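Local coordinates for protein ADP-ribosylating toxin CARDS (Mycoplasma pneumoniae, PDB 4TLV) that transfers ADP-ribosyl groups from NAD+ to multiple target proteins, acting as a virulence factor that disrupts the respiratory epithelium and vacuolates mammalian cells, at residues A[404-407]-A[411-414]; A[172-177]-A[366-371]; A[97-102]-A[196-201]; A[101-106]-A[207-212]; A[322-327]-A[332-337]. All coordinates share one frame; numbering follows the deposited sequence.

Interaction 1. Residues A[404-407]-A[411-414]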
# COMPACT_ATOMS: atom_id res chain seq x y z
N TYR A 404 -15.94 -15.42 -9.08
CA TYR A 404 -15.29 -16.13 -7.98
C TYR A 404 -13.78 -16.18 -8.13
O TYR A 404 -13.25 -15.90 -9.19
CB TYR A 404 -15.81 -17.57 -7.89
CG TYR A 404 -17.32 -17.69 -7.88
CD1 TYR A 404 -18.06 -17.40 -6.74
CD2 TYR A 404 -18.00 -18.09 -9.03
CE1 TYR A 404 -19.44 -17.51 -6.74
CE2 TYR A 404 -19.39 -18.20 -9.04
CZ TYR A 404 -20.10 -17.91 -7.89
OH TYR A 404 -21.47 -18.01 -7.91
N VAL A 405 -13.10 -16.53 -7.04
CA VAL A 405 -11.68 -16.83 -7.09
C VAL A 405 -11.52 -18.26 -6.58
O VAL A 405 -12.04 -18.59 -5.51
CB VAL A 405 -10.87 -15.91 -6.17
CG1 VAL A 405 -9.39 -16.24 -6.26
CG2 VAL A 405 -11.15 -14.44 -6.50
N CYS A 406 -10.79 -19.08 -7.33
CA CYS A 406 -10.54 -20.47 -6.96
C CYS A 406 -9.09 -20.84 -7.20
O CYS A 406 -8.47 -20.34 -8.13
CB CYS A 406 -11.37 -21.44 -7.81
SG CYS A 406 -13.13 -21.12 -7.86
N PRO A 407 -8.55 -21.75 -6.37
CA PRO A 407 -7.29 -22.41 -6.72
C PRO A 407 -7.41 -23.03 -8.11
O PRO A 407 -8.51 -23.46 -8.50
CB PRO A 407 -7.17 -23.52 -5.66
CG PRO A 407 -8.01 -23.05 -4.51
CD PRO A 407 -9.14 -22.26 -5.12
N PRO A 411 -10.77 -27.29 -9.40
CA PRO A 411 -11.81 -26.27 -9.20
C PRO A 411 -13.19 -26.91 -9.14
O PRO A 411 -13.38 -28.00 -9.69
CB PRO A 411 -11.70 -25.42 -10.47
CG PRO A 411 -10.39 -25.80 -11.11
CD PRO A 411 -10.18 -27.22 -10.75
N PRO A 412 -14.15 -26.25 -8.48
CA PRO A 412 -15.51 -26.80 -8.40
C PRO A 412 -16.09 -27.13 -9.78
O PRO A 412 -15.66 -26.59 -10.80
CB PRO A 412 -16.29 -25.68 -7.71
CG PRO A 412 -15.27 -24.99 -6.86
CD PRO A 412 -13.99 -25.04 -7.66
N SER A 413 -17.07 -28.02 -9.79
CA SER A 413 -17.54 -28.69 -11.00
C SER A 413 -17.77 -27.79 -12.22
O SER A 413 -17.08 -27.90 -13.23
CB SER A 413 -18.82 -29.49 -10.71
OG SER A 413 -18.63 -30.42 -9.66
N ASP A 414 -18.75 -26.91 -12.11
CA ASP A 414 -19.22 -26.16 -13.27
C ASP A 414 -18.43 -24.88 -13.51
O ASP A 414 -18.82 -24.06 -14.34
CB ASP A 414 -20.70 -25.83 -13.10
CG ASP A 414 -21.56 -27.06 -12.79
OD1 ASP A 414 -21.46 -28.05 -13.54
OD2 ASP A 414 -22.33 -27.02 -11.81
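C406 and P411 bring their CA atoms to 6.3 Å where strand 401-407 ends and the chain, after three intervening residues, returns through 411-414 toward strand 415-421. The contact belongs to the D2 beta-trefoil domain, and it lies in the connection between two strands that both pair with strand 388-393. Proline occupies three of the four touching positions, 407, 411 and 412, so these residues have no backbone N-H to offer, and no hydrogen bond crosses between the segments. The contact therefore rests on light van der Waals touches. C406 carries the main one: its SG stands anti to its own carbonyl carbon (chi1 -53°), which directs the sulfur at the rim of the P412 ring, 4.0 Å from CD. The same side chain also touches F391 and L415, while its backbone is hydrogen-bonded to G389, so the sulfur sits in a buried position between the sheet and the returning loop. P411 adds a smaller touch and also rests on F391 of strand 388-393. On the side facing the end of strand 401-407, its ring carbon CG approaches the carbonyl oxygen O of P407 at 4.0 Å.

Interaction 2. Residues A[172-177]-A[366-371]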
# COMPACT_ATOMS: atom_id res chain seq x y z
N THR A 172 4.81 -4.67 -19.47
CA THR A 172 4.57 -5.37 -18.22
C THR A 172 5.85 -6.14 -17.88
O THR A 172 6.83 -6.07 -18.62
CB THR A 172 3.31 -6.27 -18.28
OG1 THR A 172 2.98 -6.73 -16.97
CG2 THR A 172 3.50 -7.46 -19.22
N THR A 173 5.87 -6.82 -16.74
CA THR A 173 7.06 -7.54 -16.33
C THR A 173 6.73 -9.01 -16.21
O THR A 173 5.56 -9.38 -16.09
CB THR A 173 7.59 -7.02 -14.98
OG1 THR A 173 6.54 -7.10 -14.01
CG2 THR A 173 8.03 -5.57 -15.11
N ARG A 174 7.75 -9.84 -16.28
CA ARG A 174 7.57 -11.27 -16.10
C ARG A 174 8.64 -11.80 -15.15
O ARG A 174 9.81 -11.42 -15.24
CB ARG A 174 7.66 -12.00 -17.45
CG ARG A 174 6.56 -11.60 -18.43
CD ARG A 174 6.63 -12.48 -19.66
NE ARG A 174 8.00 -12.52 -20.18
CZ ARG A 174 8.41 -13.36 -21.13
NH1 ARG A 174 7.56 -14.22 -21.67
NH2 ARG A 174 9.67 -13.32 -21.54
N ILE A 175 8.23 -12.67 -14.23
CA ILE A 175 9.19 -13.37 -13.40
C ILE A 175 9.40 -14.77 -14.00
O ILE A 175 8.52 -15.62 -13.96
CB ILE A 175 8.73 -13.44 -11.94
CG1 ILE A 175 8.44 -12.03 -11.42
CG2 ILE A 175 9.79 -14.14 -11.08
CD1 ILE A 175 7.85 -12.00 -10.03
N ASN A 176 10.57 -14.99 -14.56
CA ASN A 176 10.84 -16.25 -15.25
C ASN A 176 11.31 -17.39 -14.34
O ASN A 176 12.16 -17.18 -13.46
CB ASN A 176 11.86 -15.99 -16.36
CG ASN A 176 11.36 -14.95 -17.35
OD1 ASN A 176 10.31 -15.13 -17.98
ND2 ASN A 176 12.09 -13.84 -17.47
N GLU A 177 10.74 -18.58 -14.53
CA GLU A 177 11.29 -19.80 -13.93
C GLU A 177 12.59 -20.11 -14.64
O GLU A 177 12.81 -19.65 -15.77
CB GLU A 177 10.33 -20.98 -14.07
CG GLU A 177 8.95 -20.75 -13.49
CD GLU A 177 8.97 -20.37 -12.02
OE1 GLU A 177 9.99 -20.61 -11.34
OE2 GLU A 177 7.95 -19.82 -11.53
N MET A 366 -1.73 -9.74 -12.06
CA MET A 366 -2.15 -10.04 -13.42
C MET A 366 -0.96 -10.55 -14.22
O MET A 366 -0.00 -9.81 -14.46
CB MET A 366 -2.74 -8.81 -14.08
CG MET A 366 -3.92 -8.25 -13.29
SD MET A 366 -4.86 -7.12 -14.28
CE MET A 366 -5.96 -6.45 -13.03
N THR A 367 -1.01 -11.81 -14.62
CA THR A 367 0.18 -12.44 -15.19
C THR A 367 -0.09 -12.97 -16.60
O THR A 367 -1.05 -13.71 -16.82
CB THR A 367 0.67 -13.58 -14.28
OG1 THR A 367 -0.33 -14.60 -14.23
CG2 THR A 367 0.87 -13.08 -12.87
N PRO A 368 0.76 -12.59 -17.57
CA PRO A 368 0.52 -12.93 -18.97
C PRO A 368 0.63 -14.44 -19.12
O PRO A 368 1.52 -15.02 -18.52
CB PRO A 368 1.67 -12.25 -19.73
CG PRO A 368 2.49 -11.53 -18.71
CD PRO A 368 2.09 -12.00 -17.35
N GLN A 369 -0.26 -15.07 -19.87
CA GLN A 369 -0.25 -16.53 -19.98
C GLN A 369 0.24 -17.03 -21.34
O GLN A 369 0.60 -18.20 -21.49
CB GLN A 369 -1.64 -17.10 -19.67
CG GLN A 369 -2.10 -16.81 -18.25
CD GLN A 369 -1.22 -17.45 -17.20
OE1 GLN A 369 -0.50 -16.77 -16.45
NE2 GLN A 369 -1.25 -18.77 -17.15
N ASP A 370 0.26 -16.15 -22.33
CA ASP A 370 0.68 -16.50 -23.68
C ASP A 370 1.91 -15.68 -24.05
O ASP A 370 2.17 -14.64 -23.45
CB ASP A 370 -0.45 -16.27 -24.68
CG ASP A 370 -0.93 -14.82 -24.71
OD1 ASP A 370 -0.66 -14.09 -23.74
OD2 ASP A 370 -1.58 -14.40 -25.69
N ILE A 371 2.67 -16.15 -25.03
CA ILE A 371 3.91 -15.47 -25.39
C ILE A 371 3.61 -14.17 -26.15
O ILE A 371 4.45 -13.27 -26.21
CB ILE A 371 4.87 -16.40 -26.17
CG1 ILE A 371 6.26 -15.78 -26.29
CG2 ILE A 371 4.30 -16.75 -27.53
CD1 ILE A 371 7.35 -16.79 -26.67
O HOH W 1 0.54 -7.52 -16.33
O HOH W 2 4.46 -14.96 -21.10
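P368 meets T172 and R174 where the D2 beta-trefoil domain comes up against the mono-ADP-ribosyltransferase domain, so this small, partly buried contact joins two domains through the end of strand 364-368 and the middle part of strand 168-181. Along the trefoil segment, M366 comes first. Its carbonyl oxygen O accepts a bond from a water at 3.0 Å, and that water in turn accepts one from T172 OG1 at 2.6 Å; a bound glycerol, probably from the crystallisation liquor, is a further partner of the hydroxyl. The M366 side chain leads away into its own domain, toward I420 and F431. T367 pairs through its backbone with R377; P368 then makes the direct contact. The proline ring points at the other domain and puts CG 4.2 Å from the methyl CG2 of T172 and 4.1 Å from CG of R174, whose side chain runs obliquely to it. Beyond the proline, R174 bends at chi3 (-50°) and reaches toward D370. Its guanidinium is held by a salt bridge from NH2 to D153 of its own domain, and N176 OD1 lies 3.9 Å above one face, toward the rim. In the guanidinium plane, at the edge, a second water accepts a bond from R174 NH1 at 3.2 Å and donates to the carbonyl oxygen of D370 at 3.3 Å.

Interaction 3. Residues A[97-102]-A[196-201]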
# COMPACT_ATOMS: atom_id res chain seq x y z
N GLU A 97 6.03 7.34 10.36
CA GLU A 97 4.94 7.62 11.30
C GLU A 97 5.44 7.93 12.71
O GLU A 97 4.87 8.75 13.44
CB GLU A 97 3.97 6.45 11.36
CG GLU A 97 3.20 6.22 10.06
CD GLU A 97 2.46 7.45 9.60
OE1 GLU A 97 1.51 7.89 10.31
OE2 GLU A 97 2.83 8.00 8.54
N ASN A 98 6.50 7.24 13.10
CA ASN A 98 7.11 7.47 14.40
C ASN A 98 7.69 8.89 14.46
O ASN A 98 7.50 9.61 15.44
CB ASN A 98 8.18 6.39 14.70
CG ASN A 98 8.72 6.47 16.12
OD1 ASN A 98 7.97 6.34 17.08
ND2 ASN A 98 10.02 6.70 16.25
N LEU A 99 8.36 9.28 13.39
CA LEU A 99 8.92 10.64 13.28
C LEU A 99 7.82 11.71 13.31
O LEU A 99 7.99 12.76 13.94
CB LEU A 99 9.81 10.77 12.04
CG LEU A 99 11.11 9.94 12.07
CD1 LEU A 99 11.91 10.16 10.82
CD2 LEU A 99 11.95 10.25 13.32
N LEU A 100 6.70 11.44 12.65
CA LEU A 100 5.56 12.37 12.70
C LEU A 100 5.08 12.54 14.15
O LEU A 100 4.90 13.65 14.62
CB LEU A 100 4.41 11.87 11.83
CG LEU A 100 3.15 12.73 11.97
CD1 LEU A 100 3.37 14.13 11.40
CD2 LEU A 100 1.98 12.01 11.27
N ASP A 101 4.87 11.41 14.82
CA ASP A 101 4.49 11.40 16.23
C ASP A 101 5.46 12.27 17.05
O ASP A 101 5.04 13.20 17.72
CB ASP A 101 4.51 9.95 16.72
CG ASP A 101 4.20 9.81 18.20
OD1 ASP A 101 3.49 10.66 18.76
OD2 ASP A 101 4.66 8.80 18.79
N LEU A 102 6.76 11.98 16.98
CA LEU A 102 7.73 12.76 17.73
C LEU A 102 7.65 14.26 17.40
O LEU A 102 7.70 15.10 18.30
CB LEU A 102 9.14 12.23 17.51
CG LEU A 102 9.36 10.79 18.02
CD1 LEU A 102 10.65 10.25 17.51
CD2 LEU A 102 9.30 10.73 19.55
N PRO A 196 10.38 1.16 14.74
CA PRO A 196 10.73 2.27 13.85
C PRO A 196 12.21 2.57 13.98
O PRO A 196 12.79 2.45 15.08
CB PRO A 196 9.92 3.46 14.39
CG PRO A 196 9.31 3.02 15.65
CD PRO A 196 9.56 1.57 15.89
N TRP A 197 12.82 2.96 12.88
CA TRP A 197 14.25 3.26 12.88
C TRP A 197 14.55 4.62 13.52
O TRP A 197 13.82 5.58 13.31
CB TRP A 197 14.77 3.29 11.44
CG TRP A 197 16.23 3.55 11.38
CD1 TRP A 197 17.24 2.63 11.51
CD2 TRP A 197 16.86 4.82 11.16
NE1 TRP A 197 18.46 3.26 11.39
CE2 TRP A 197 18.26 4.60 11.18
CE3 TRP A 197 16.38 6.12 10.95
CZ2 TRP A 197 19.18 5.63 10.99
CZ3 TRP A 197 17.31 7.15 10.77
CH2 TRP A 197 18.68 6.89 10.79
N LEU A 198 15.62 4.68 14.30
CA LEU A 198 16.21 5.95 14.74
C LEU A 198 17.71 5.71 14.69
O LEU A 198 18.15 4.57 14.76
CB LEU A 198 15.79 6.29 16.18
CG LEU A 198 14.37 6.84 16.36
CD1 LEU A 198 14.13 7.18 17.82
CD2 LEU A 198 14.12 8.06 15.48
N PRO A 199 18.50 6.78 14.57
CA PRO A 199 19.94 6.66 14.31
C PRO A 199 20.78 6.27 15.52
O PRO A 199 21.93 5.86 15.32
CB PRO A 199 20.32 8.07 13.85
CG PRO A 199 19.37 8.95 14.57
CD PRO A 199 18.05 8.19 14.49
N THR A 200 20.24 6.41 16.73
CA THR A 200 21.03 6.17 17.94
C THR A 200 20.33 5.15 18.84
O THR A 200 19.15 4.89 18.69
CB THR A 200 21.26 7.49 18.72
OG1 THR A 200 20.01 7.99 19.18
CG2 THR A 200 21.90 8.55 17.83
N PRO A 201 21.07 4.55 19.79
CA PRO A 201 20.44 3.50 20.60
C PRO A 201 19.81 4.01 21.88
O PRO A 201 20.01 5.17 22.26
CB PRO A 201 21.62 2.59 20.93
CG PRO A 201 22.79 3.54 21.03
CD PRO A 201 22.51 4.67 20.06
O HOH W 3 11.31 6.70 13.59
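N98 lies across P196 at about a right angle, one turn of helix 92-104 resting on an irregular loop inside the pertussis-toxin-like ADP-ribosyltransferase domain. The asparagine makes close contact from its base outward. Its CB approaches CB of P196 at 3.4 Å, a tight approach for two aliphatic carbons. CG stands anti to the backbone N (chi1 -172°), which brings the amide up to the CB-CG edge of the proline ring, and this carbon is 3.5 Å from P196 CG. At the tip both amide atoms stay beside the ring, OD1 3.9 Å from P196 CG and ND2 3.7 Å from P196 CB, and ND2 also donates a hydrogen bond to a water at 3.0 Å. That water donates in turn to the backbone O of W197 at 2.8 Å, so the amide reaches the loop backbone without touching it directly. The loop is held elsewhere too: W197 N is bonded to T95 OG1, its NE1 to D138, and its indole meets Y90, F49 and F136 edge to face. The apolar part of the contact comes from L99, next to the asparagine, and L198, two residues after the proline. These leucines slide past each other in opposite directions, L99 also packing on F35 and F36 of helix 35-40, and their CD2 methyls meet at 3.8 Å.

Interaction 4. Residues A[101-106]-A[207-212]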
# COMPACT_ATOMS: atom_id res chain seq x y z
N ASP A 101 4.87 11.41 14.82
CA ASP A 101 4.49 11.40 16.23
C ASP A 101 5.46 12.27 17.05
O ASP A 101 5.04 13.20 17.72
CB ASP A 101 4.51 9.95 16.72
CG ASP A 101 4.20 9.81 18.20
OD1 ASP A 101 3.49 10.66 18.76
OD2 ASP A 101 4.66 8.80 18.79
N LEU A 102 6.76 11.98 16.98
CA LEU A 102 7.73 12.76 17.73
C LEU A 102 7.65 14.26 17.40
O LEU A 102 7.70 15.10 18.30
CB LEU A 102 9.14 12.23 17.51
CG LEU A 102 9.36 10.79 18.02
CD1 LEU A 102 10.65 10.25 17.51
CD2 LEU A 102 9.30 10.73 19.55
N MET A 103 7.53 14.60 16.12
CA MET A 103 7.39 15.99 15.71
C MET A 103 6.13 16.65 16.29
O MET A 103 6.19 17.79 16.73
CB MET A 103 7.43 16.14 14.18
CG MET A 103 8.80 15.79 13.60
SD MET A 103 8.92 16.19 11.85
CE MET A 103 7.43 15.42 11.23
N ARG A 104 5.00 15.94 16.29
CA ARG A 104 3.78 16.53 16.82
C ARG A 104 3.87 16.70 18.34
O ARG A 104 3.25 17.61 18.89
CB ARG A 104 2.54 15.69 16.50
CG ARG A 104 2.21 15.57 15.01
CD ARG A 104 2.19 16.91 14.26
NE ARG A 104 1.26 17.90 14.82
CZ ARG A 104 1.06 19.10 14.28
NH1 ARG A 104 1.71 19.45 13.19
NH2 ARG A 104 0.21 19.96 14.84
N GLN A 105 4.59 15.81 19.01
CA GLN A 105 4.72 15.88 20.47
C GLN A 105 5.86 16.81 20.86
O GLN A 105 6.16 16.97 22.04
CB GLN A 105 4.93 14.48 21.09
CG GLN A 105 3.77 13.50 20.87
CD GLN A 105 3.70 12.42 21.95
OE1 GLN A 105 3.56 12.73 23.14
NE2 GLN A 105 3.79 11.15 21.54
N ARG A 106 6.52 17.39 19.86
CA ARG A 106 7.61 18.34 20.05
C ARG A 106 8.88 17.74 20.68
O ARG A 106 9.49 18.33 21.58
CB ARG A 106 7.11 19.56 20.85
CG ARG A 106 5.97 20.29 20.13
CD ARG A 106 5.21 21.25 21.05
NE ARG A 106 4.19 21.98 20.31
CZ ARG A 106 4.44 22.72 19.23
NH1 ARG A 106 5.68 22.81 18.76
NH2 ARG A 106 3.45 23.37 18.61
N VAL A 207 15.34 13.61 19.50
CA VAL A 207 15.72 13.16 18.18
C VAL A 207 16.09 14.34 17.30
O VAL A 207 15.32 15.29 17.17
CB VAL A 207 14.60 12.36 17.49
CG1 VAL A 207 15.01 12.01 16.07
CG2 VAL A 207 14.28 11.10 18.27
N HIS A 208 17.27 14.25 16.69
CA HIS A 208 17.76 15.26 15.77
C HIS A 208 17.45 14.86 14.33
O HIS A 208 17.75 13.75 13.91
CB HIS A 208 19.27 15.44 15.91
CG HIS A 208 19.68 16.20 17.12
ND1 HIS A 208 20.25 17.42 17.25
CD2 HIS A 208 19.54 15.71 18.40
CE1 HIS A 208 20.43 17.65 18.60
NE2 HIS A 208 19.99 16.60 19.27
N LEU A 209 16.87 15.80 13.59
CA LEU A 209 16.50 15.58 12.20
C LEU A 209 17.09 16.65 11.30
O LEU A 209 17.10 17.84 11.66
CB LEU A 209 14.97 15.58 12.10
CG LEU A 209 14.24 14.26 11.82
CD1 LEU A 209 14.95 13.08 12.43
CD2 LEU A 209 12.76 14.34 12.24
N SER A 210 17.60 16.24 10.14
CA SER A 210 18.01 17.16 9.09
C SER A 210 17.10 16.96 7.88
O SER A 210 17.27 16.01 7.12
CB SER A 210 19.46 16.92 8.67
OG SER A 210 20.33 17.11 9.77
N ILE A 211 16.16 17.87 7.70
CA ILE A 211 15.21 17.80 6.59
C ILE A 211 15.77 18.51 5.37
O ILE A 211 16.10 19.69 5.44
CB ILE A 211 13.87 18.47 6.97
CG1 ILE A 211 13.47 18.08 8.40
CG2 ILE A 211 12.79 18.14 5.95
CD1 ILE A 211 13.22 16.57 8.60
N PRO A 212 15.84 17.80 4.23
CA PRO A 212 16.40 18.37 3.01
C PRO A 212 15.44 19.36 2.33
O PRO A 212 14.23 19.31 2.56
CB PRO A 212 16.63 17.14 2.12
CG PRO A 212 15.58 16.16 2.57
CD PRO A 212 15.39 16.40 4.05
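L102 and M103 pack on V207 and L209 in a buried, wholly apolar contact between the C-terminal end of helix 92-104 and strand 207-210 of the ADP-ribosyltransferase domain. That strand runs parallel to strand 108-110, which follows the helix in the chain, so the helix end lies against the small two-stranded sheet. L102 crosses V207 at about a right angle and sets its CD1 methyl 3.8 Å from V207 CG2. V207 presents this branch because CG1 is the one anti to its backbone N (chi1 176°), leaving CG2 beside the nitrogen. M103 makes a looser touch, its SD lying 4.3 Å from CD2 of L209, and its side chain also touches V108, F110 and A118. Just beyond, the helix ends in a Schellman motif: R106 takes a positive phi (66°) and its N makes a weak bond to O of M103. Q105 NE2 donates to OD1 of D101 at 2.8 Å, on the syn side of the carboxylate but tilted 25° out of its plane, and both side chains have further partners in the D3 domain, S529 for D101 and D531 for Q105. The chemistry thus divides by direction. The face toward strand 207-210 is probably held by close fit and the burial of apolar surface, without any hydrogen bond across it, while directional polar bonds link the helix end to D3.

Interaction 5. Residues A[322-327]-A[332-337]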
# COMPACT_ATOMS: atom_id res chain seq x y z
N ARG A 322 -4.78 -2.88 -6.29
CA ARG A 322 -6.23 -2.90 -6.17
C ARG A 322 -6.86 -2.69 -7.53
O ARG A 322 -6.34 -1.95 -8.36
CB ARG A 322 -6.71 -1.81 -5.22
CG ARG A 322 -6.05 -1.86 -3.83
CD ARG A 322 -6.54 -0.68 -2.97
NE ARG A 322 -6.09 0.60 -3.50
CZ ARG A 322 -6.15 1.75 -2.82
NH1 ARG A 322 -6.64 1.75 -1.58
NH2 ARG A 322 -5.75 2.90 -3.37
N ILE A 323 -7.98 -3.35 -7.77
CA ILE A 323 -8.77 -3.05 -8.95
C ILE A 323 -9.94 -2.17 -8.50
O ILE A 323 -10.83 -2.64 -7.80
CB ILE A 323 -9.31 -4.35 -9.61
CG1 ILE A 323 -8.14 -5.26 -9.99
CG2 ILE A 323 -10.18 -4.02 -10.82
CD1 ILE A 323 -8.56 -6.72 -10.27
N CYS A 324 -9.91 -0.89 -8.88
CA CYS A 324 -10.86 0.09 -8.36
C CYS A 324 -11.84 0.55 -9.43
O CYS A 324 -11.46 0.67 -10.60
CB CYS A 324 -10.14 1.34 -7.86
SG CYS A 324 -8.81 1.09 -6.69
N LEU A 325 -13.08 0.84 -9.02
CA LEU A 325 -14.04 1.53 -9.88
C LEU A 325 -13.55 2.95 -10.06
O LEU A 325 -13.04 3.55 -9.12
CB LEU A 325 -15.41 1.60 -9.21
CG LEU A 325 -16.50 0.61 -9.60
CD1 LEU A 325 -17.82 0.98 -8.89
CD2 LEU A 325 -16.68 0.56 -11.12
N LYS A 326 -13.73 3.50 -11.26
CA LYS A 326 -13.24 4.83 -11.56
C LYS A 326 -13.81 5.91 -10.64
O LYS A 326 -13.05 6.72 -10.12
CB LYS A 326 -13.53 5.21 -13.02
CG LYS A 326 -13.22 6.67 -13.37
CD LYS A 326 -13.68 7.00 -14.79
CE LYS A 326 -13.58 8.48 -15.11
NZ LYS A 326 -12.18 8.94 -15.00
N ASP A 327 -15.12 5.95 -10.47
CA ASP A 327 -15.74 7.10 -9.79
C ASP A 327 -15.91 6.90 -8.29
O ASP A 327 -16.20 5.80 -7.81
CB ASP A 327 -17.10 7.45 -10.41
CG ASP A 327 -16.99 7.93 -11.85
OD1 ASP A 327 -16.27 8.91 -12.10
OD2 ASP A 327 -17.61 7.29 -12.72
N GLN A 332 -17.72 10.41 -1.26
CA GLN A 332 -16.31 10.58 -1.58
C GLN A 332 -15.42 9.37 -1.26
O GLN A 332 -14.22 9.52 -1.07
CB GLN A 332 -15.75 11.84 -0.91
CG GLN A 332 -16.55 13.10 -1.22
CD GLN A 332 -16.17 14.25 -0.31
OE1 GLN A 332 -16.36 14.18 0.91
NE2 GLN A 332 -15.59 15.29 -0.88
N ILE A 333 -15.99 8.17 -1.23
CA ILE A 333 -15.11 7.02 -1.08
C ILE A 333 -14.96 6.24 -2.39
O ILE A 333 -15.80 6.30 -3.29
CB ILE A 333 -15.50 6.09 0.07
CG1 ILE A 333 -16.89 5.53 -0.14
CG2 ILE A 333 -15.34 6.79 1.45
CD1 ILE A 333 -17.49 4.99 1.13
N SER A 334 -13.83 5.56 -2.48
CA SER A 334 -13.45 4.75 -3.63
C SER A 334 -13.77 3.30 -3.27
O SER A 334 -13.68 2.92 -2.10
CB SER A 334 -11.95 4.91 -3.86
OG SER A 334 -11.48 4.00 -4.84
N LEU A 335 -14.17 2.51 -4.27
CA LEU A 335 -14.48 1.10 -4.07
C LEU A 335 -13.59 0.18 -4.91
O LEU A 335 -13.28 0.51 -6.06
CB LEU A 335 -15.94 0.83 -4.43
CG LEU A 335 -16.97 1.59 -3.57
CD1 LEU A 335 -18.34 1.62 -4.29
CD2 LEU A 335 -17.07 0.98 -2.16
N SER A 336 -13.20 -0.95 -4.34
CA SER A 336 -12.27 -1.91 -4.95
C SER A 336 -12.84 -3.32 -4.91
O SER A 336 -13.58 -3.67 -3.99
CB SER A 336 -10.93 -1.91 -4.19
OG SER A 336 -10.22 -0.71 -4.38
N LEU A 337 -12.50 -4.12 -5.92
CA LEU A 337 -12.81 -5.55 -5.93
C LEU A 337 -12.16 -6.22 -4.74
O LEU A 337 -10.97 -6.03 -4.47
CB LEU A 337 -12.29 -6.19 -7.22
CG LEU A 337 -13.29 -6.20 -8.39
CD1 LEU A 337 -13.79 -4.83 -8.75
CD2 LEU A 337 -12.68 -6.92 -9.61
O HOH W 4 -9.11 -4.46 -5.42
O HOH W 5 -14.56 3.85 -6.66
O HOH W 6 -11.43 5.21 -7.45
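The guanidinium of R322 has S336 OG set obliquely to its plane, and the closer approach to that hydroxyl comes from the aliphatic part of the arginine, with R322 CB 3.8 Å from S336 OG. The charged end, swung round by a bend at chi3 (-66°), is occupied elsewhere: NE in a salt bridge to D318 and NH2 bonded to O of T439. In this part of the D2 beta-trefoil, strands 323-325 and 335-337 run roughly antiparallel and join by a single bridge. C324 and S336 form a non-hydrogen-bonded pair with CA atoms 4.2 Å apart. Two bonds flank it, L337 N to O of I323 at 2.9 Å and L325 N to O of L335 at 3.0 Å, both almost straight in line with the carbonyl. Beyond them water takes over the pairing. One molecule accepts from I323 N at 2.8 Å and lies 2.6 Å from L337 O, where it can donate; another accepts from L335 N and lies beside O of L325 and of D327. The hydroxyls of S334 and S336 both bond to S355. Next to the bridge, I323 and L337 cross, and their closest carbons, I323 CG2 and L337 CD2, meet at 4.0 Å.

Overall arrangement
The contacts fall into two groups on opposite sides of the chain's centre. Interactions 3 and 4 sit within the ADP-ribosyltransferase domain, centres about 8 Å apart. They share helix 92-104 and touch through L198 with V207 and L99 with L209, so one helix packs against a loop and then a strand. Interactions 1 and 5 lie in the D2 trefoil, centres about 25 Å apart. Interaction 2 joins the two domains, bringing strand 168-181 against strand 364-368 through side chains and waters, and it meets interaction 5 where M366 packs on I323. Along the chain its segments alternate with those of interactions 3 and 4 and enclose interaction 5, while interaction 1 follows. One contact thus links the catalytic domain to the first trefoil.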